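Local coordinates for protein aspartokinase (PDB 3L76) that probably catalyses the ATP-dependent phosphorylation of aspartate to 4-phospho-L-aspartate, and binds lysine and threonine in its regulatory ACT domains, at residues Gly154-Ala159 and Cys171-Asp176; Leu162-Lys167 and Arg222-Pro227. All coordinates share one frame; numbering follows the deposited sequence.

Interaction 1: residues Gly154-Ala159 and Cys171-Asp176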
# COMPACT_ATOMS: atom_id res chain seq x y z
N GLY A 154 -11.96 11.44 -4.30
CA GLY A 154 -12.12 11.10 -2.90
C GLY A 154 -11.41 12.05 -1.96
O GLY A 154 -11.87 12.26 -0.84
N SER A 155 -10.29 12.61 -2.40
CA SER A 155 -9.48 13.46 -1.55
C SER A 155 -10.25 14.70 -1.11
O SER A 155 -10.29 15.00 0.09
CB SER A 155 -8.17 13.85 -2.25
OG SER A 155 -7.55 12.71 -2.82
N ASP A 156 -10.84 15.40 -2.08
CA ASP A 156 -11.71 16.57 -1.85
C ASP A 156 -12.88 16.24 -0.93
O ASP A 156 -13.20 16.98 0.01
CB ASP A 156 -12.28 17.08 -3.17
CG ASP A 156 -11.23 17.58 -4.11
OD1 ASP A 156 -10.14 17.95 -3.64
OD2 ASP A 156 -11.50 17.61 -5.33
N THR A 157 -13.55 15.14 -1.24
CA THR A 157 -14.73 14.74 -0.49
C THR A 157 -14.38 14.35 0.94
O THR A 157 -15.11 14.70 1.86
CB THR A 157 -15.47 13.57 -1.16
OG1 THR A 157 -16.22 14.05 -2.29
CG2 THR A 157 -16.39 12.87 -0.16
N SER A 158 -13.27 13.63 1.11
CA SER A 158 -12.82 13.25 2.44
C SER A 158 -12.60 14.50 3.26
O SER A 158 -13.05 14.59 4.39
CB SER A 158 -11.53 12.43 2.39
OG SER A 158 -11.73 11.18 1.75
N ALA A 159 -11.91 15.47 2.67
CA ALA A 159 -11.56 16.69 3.38
C ALA A 159 -12.79 17.41 3.90
O ALA A 159 -12.87 17.77 5.07
CB ALA A 159 -10.75 17.60 2.49
N CYS A 171 -12.34 25.01 5.42
CA CYS A 171 -11.64 23.94 4.74
C CYS A 171 -10.96 24.50 3.49
O CYS A 171 -11.61 25.15 2.67
CB CYS A 171 -12.62 22.83 4.36
SG CYS A 171 -11.95 21.57 3.29
N GLU A 172 -9.66 24.26 3.36
CA GLU A 172 -8.88 24.82 2.26
C GLU A 172 -8.38 23.74 1.33
O GLU A 172 -7.78 22.76 1.79
CB GLU A 172 -7.69 25.59 2.82
CG GLU A 172 -8.05 26.55 3.94
CD GLU A 172 -6.85 27.35 4.43
OE1 GLU A 172 -6.40 28.27 3.72
OE2 GLU A 172 -6.36 27.07 5.54
N ILE A 173 -8.63 23.90 0.03
CA ILE A 173 -8.15 22.95 -0.98
C ILE A 173 -6.97 23.55 -1.72
O ILE A 173 -7.13 24.52 -2.46
CB ILE A 173 -9.22 22.61 -2.02
CG1 ILE A 173 -10.54 22.21 -1.34
CG2 ILE A 173 -8.72 21.51 -2.95
CD1 ILE A 173 -10.51 20.85 -0.71
N TYR A 174 -5.79 22.96 -1.54
CA TYR A 174 -4.58 23.47 -2.18
C TYR A 174 -4.26 22.74 -3.47
O TYR A 174 -4.42 21.52 -3.56
CB TYR A 174 -3.39 23.43 -1.21
CG TYR A 174 -3.52 24.41 -0.08
CD1 TYR A 174 -4.19 24.07 1.09
CD2 TYR A 174 -3.01 25.70 -0.19
CE1 TYR A 174 -4.32 24.97 2.13
CE2 TYR A 174 -3.13 26.61 0.85
CZ TYR A 174 -3.79 26.24 2.01
OH TYR A 174 -3.93 27.13 3.04
N THR A 175 -3.80 23.50 -4.45
CA THR A 175 -3.61 22.97 -5.79
C THR A 175 -2.66 23.87 -6.59
O THR A 175 -2.23 24.91 -6.10
CB THR A 175 -4.95 22.86 -6.52
OG1 THR A 175 -4.72 22.48 -7.88
CG2 THR A 175 -5.69 24.20 -6.48
N ASP A 176 -2.33 23.45 -7.81
CA ASP A 176 -1.47 24.24 -8.69
C ASP A 176 -2.28 25.20 -9.54
O ASP A 176 -2.18 25.19 -10.76
CB ASP A 176 -0.59 23.34 -9.56
CG ASP A 176 -1.37 22.25 -10.29
OD1 ASP A 176 -2.54 21.98 -9.94
OD2 ASP A 176 -0.80 21.65 -11.23

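Interaction 2: residues Leu162-Lys167 and Arg222-Pro227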
# COMPACT_ATOMS: atom_id res chain seq x y z
N LEU A 162 -14.64 15.58 6.57
CA LEU A 162 -13.89 15.64 7.82
C LEU A 162 -14.15 16.95 8.52
O LEU A 162 -14.45 16.97 9.71
CB LEU A 162 -12.39 15.47 7.57
CG LEU A 162 -11.90 14.03 7.56
CD1 LEU A 162 -10.48 13.98 7.07
CD2 LEU A 162 -12.01 13.44 8.95
N ALA A 163 -14.04 18.05 7.78
CA ALA A 163 -14.33 19.37 8.32
C ALA A 163 -15.74 19.41 8.88
O ALA A 163 -15.97 20.01 9.93
CB ALA A 163 -14.13 20.46 7.25
N ALA A 164 -16.69 18.76 8.21
CA ALA A 164 -18.05 18.70 8.71
C ALA A 164 -18.10 17.98 10.07
O ALA A 164 -18.63 18.51 11.03
CB ALA A 164 -19.02 18.03 7.70
N ALA A 165 -17.53 16.78 10.13
CA ALA A 165 -17.57 15.96 11.34
C ALA A 165 -16.86 16.58 12.57
O ALA A 165 -17.24 16.33 13.72
CB ALA A 165 -17.01 14.58 11.05
N LEU A 166 -15.85 17.40 12.31
CA LEU A 166 -15.06 18.00 13.37
C LEU A 166 -15.51 19.41 13.71
O LEU A 166 -14.94 20.06 14.58
CB LEU A 166 -13.59 18.04 12.96
CG LEU A 166 -12.99 16.69 12.57
CD1 LEU A 166 -11.58 16.86 12.05
CD2 LEU A 166 -13.02 15.75 13.75
N LYS A 167 -16.53 19.89 13.01
CA LYS A 167 -16.95 21.28 13.16
C LYS A 167 -15.80 22.23 12.88
O LYS A 167 -15.55 23.14 13.66
CB LYS A 167 -17.51 21.55 14.56
CG LYS A 167 -18.65 20.64 15.00
CD LYS A 167 -19.89 20.82 14.13
CE LYS A 167 -21.00 19.86 14.53
NZ LYS A 167 -22.21 20.04 13.68
N ARG A 222 -21.75 22.90 0.92
CA ARG A 222 -22.97 23.70 0.95
C ARG A 222 -23.94 23.13 1.98
O ARG A 222 -24.53 23.88 2.76
CB ARG A 222 -23.67 23.75 -0.42
CG ARG A 222 -24.94 24.63 -0.42
CD ARG A 222 -25.90 24.33 -1.59
NE ARG A 222 -26.50 23.01 -1.46
CZ ARG A 222 -26.76 22.21 -2.49
NH1 ARG A 222 -26.45 22.58 -3.72
NH2 ARG A 222 -27.31 21.02 -2.28
N ASN A 223 -24.11 21.81 1.97
CA ASN A 223 -25.11 21.20 2.84
C ASN A 223 -24.79 21.23 4.33
O ASN A 223 -25.70 21.15 5.15
CB ASN A 223 -25.42 19.77 2.40
CG ASN A 223 -26.24 19.69 1.12
OD1 ASN A 223 -26.79 20.69 0.62
ND2 ASN A 223 -26.34 18.49 0.59
N TYR A 224 -23.51 21.35 4.69
CA TYR A 224 -23.11 21.42 6.09
C TYR A 224 -22.51 22.77 6.45
O TYR A 224 -21.92 22.94 7.51
CB TYR A 224 -22.18 20.26 6.46
CG TYR A 224 -22.87 18.92 6.34
CD1 TYR A 224 -23.50 18.33 7.43
CD2 TYR A 224 -22.92 18.26 5.13
CE1 TYR A 224 -24.15 17.11 7.30
CE2 TYR A 224 -23.56 17.05 4.99
CZ TYR A 224 -24.17 16.48 6.07
OH TYR A 224 -24.80 15.27 5.92
N GLY A 225 -22.67 23.74 5.56
CA GLY A 225 -22.26 25.10 5.83
C GLY A 225 -20.78 25.21 6.08
O GLY A 225 -20.34 25.97 6.94
N ILE A 226 -19.99 24.47 5.32
CA ILE A 226 -18.55 24.50 5.48
C ILE A 226 -17.90 25.49 4.51
O ILE A 226 -17.92 25.28 3.30
CB ILE A 226 -17.92 23.10 5.29
CG1 ILE A 226 -18.68 22.05 6.10
CG2 ILE A 226 -16.45 23.13 5.69
CD1 ILE A 226 -18.47 22.16 7.58
N PRO A 227 -17.30 26.55 5.05
CA PRO A 227 -16.58 27.49 4.19
C PRO A 227 -15.45 26.77 3.47
O PRO A 227 -14.76 25.95 4.08
CB PRO A 227 -15.99 28.49 5.19
CG PRO A 227 -16.72 28.26 6.50
CD PRO A 227 -17.10 26.82 6.49

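Interaction 1: residues Gly154-Ala159 and Cys171-Asp176
In the amino acid kinase domain, helix 154-166 lies on one face of the central beta-sheet, and its first turns meet strand 170-175 through two pairs, Asp156 with Ile173 and Ala159 with Cys171. The spacing illustrates how a helix matches a strand: three residues along the helix answer two along the strand, and the CA atoms of Asp156 and Ile173 stand 7.4 Å apart. Cys171 and Ile173 point toward the helix, while Glu172 between them points away.

The carboxylate of Asp156 reaches Ile173 with one oxygen, OD1 lying 3.9 Å from CG2 and 4.1 Å from CD1, and the two side chains cross at about a right angle. Ile173 holds CG2 anti to its own backbone N, whereas CG1 sits beside that N (chi1 -50°) and carries CD1 round to the same oxygen. OD1 of this buried carboxylate thus rests against the Ile173 methyls, with a long, weak ion pair to Lys7, while OD2 is held by a hydrogen bond with His214. One helical turn later the contact is wholly apolar, with Ala159 CB 4.2 Å from Cys171 SG.

Within the helix, Ser158 OG donates to Gly154 O over 2.8 Å from above the carbonyl plane, while Ser158 N reaches the same oxygen from the opposite face. Strand 170-175 runs between parallel neighbours 3-8 and 228-232, so the helix start rests on an interior strand of the sheet, as in the layered alpha/beta fold of amino acid kinases.

Interaction 2: residues Leu162-Lys167 and Arg222-Pro227
Ala164 and Tyr224 bring their CA atoms within 6.3 Å of each other where two helices of the amino acid kinase domain, 154-166 and 215-224, come to their C-terminal ends. Each chain leaves its helix through a Schellman motif. At Lys167 a positive phi accompanies a bond from its N back to Ala164 O, 3.2 Å long; at Gly225 the corresponding bond from N to Arg222 O is weak. Glycine accommodates such a positive phi readily, and the turn at Gly225 leads the chain on to Ile226, whose CB points at the neighbouring helix.

The side chains that meet are small on helix 154-166, and aromatic or branched at the end of helix 215-224 and in the loop that follows it. Ala164 CB packs 4.1 Å from Tyr224 CB and also lies near CG at the root of the ring, which it approaches obliquely. Ile226 divides its two branches between consecutive alanines. CG2, anti to the backbone N, lies 3.9 Å from Ala163 CB, whereas CG1 turns to the other side (chi1 -48°). Its CD1 comes 3.7 Å from Ala164 CA, an approach to the main chain that the short alanine side chain probably permits, and the contact is purely apolar.

The polar side chains of Arg222 and Asn223 tie the helix end to other parts of the chain. Arg222 NH2 forms a salt bridge with Asp262 and Asn223 ND2 a hydrogen bond with the same carboxylate oxygen, OD2, while Arg222 NH1 forms a salt bridge with Asp200. Arg222 also grips its neighbour side-on through two bent hydrogen bonds to the single oxygen Asn223 OD1, 3.1 Å from NE (N-H...O 138°) and 3.0 Å from NH2 (143°), both tilted from the amide plane and arriving from the same face.

In the fold
Interactions 1 and 2 use successive parts of helix 154-166, the first near its start and the second at its end, with centres 13 Å apart. Cys171 joins them: its CB packs 4.0 Å from Ala163 CB and 4.1 Å from Ile226 CG2, and its N probably donates a hydrogen bond to Pro227 O at 2.9 Å. That backbone pairing lies where segment 222-227 runs into strand 228-232, the parallel neighbour of strand 170-175. Helix 154-166 is thus seated on the sheet and against helix 215-224 together. Both contacts belong to the kinase domain, whereas the lysine and threonine pockets are formed by ACT-domain residues.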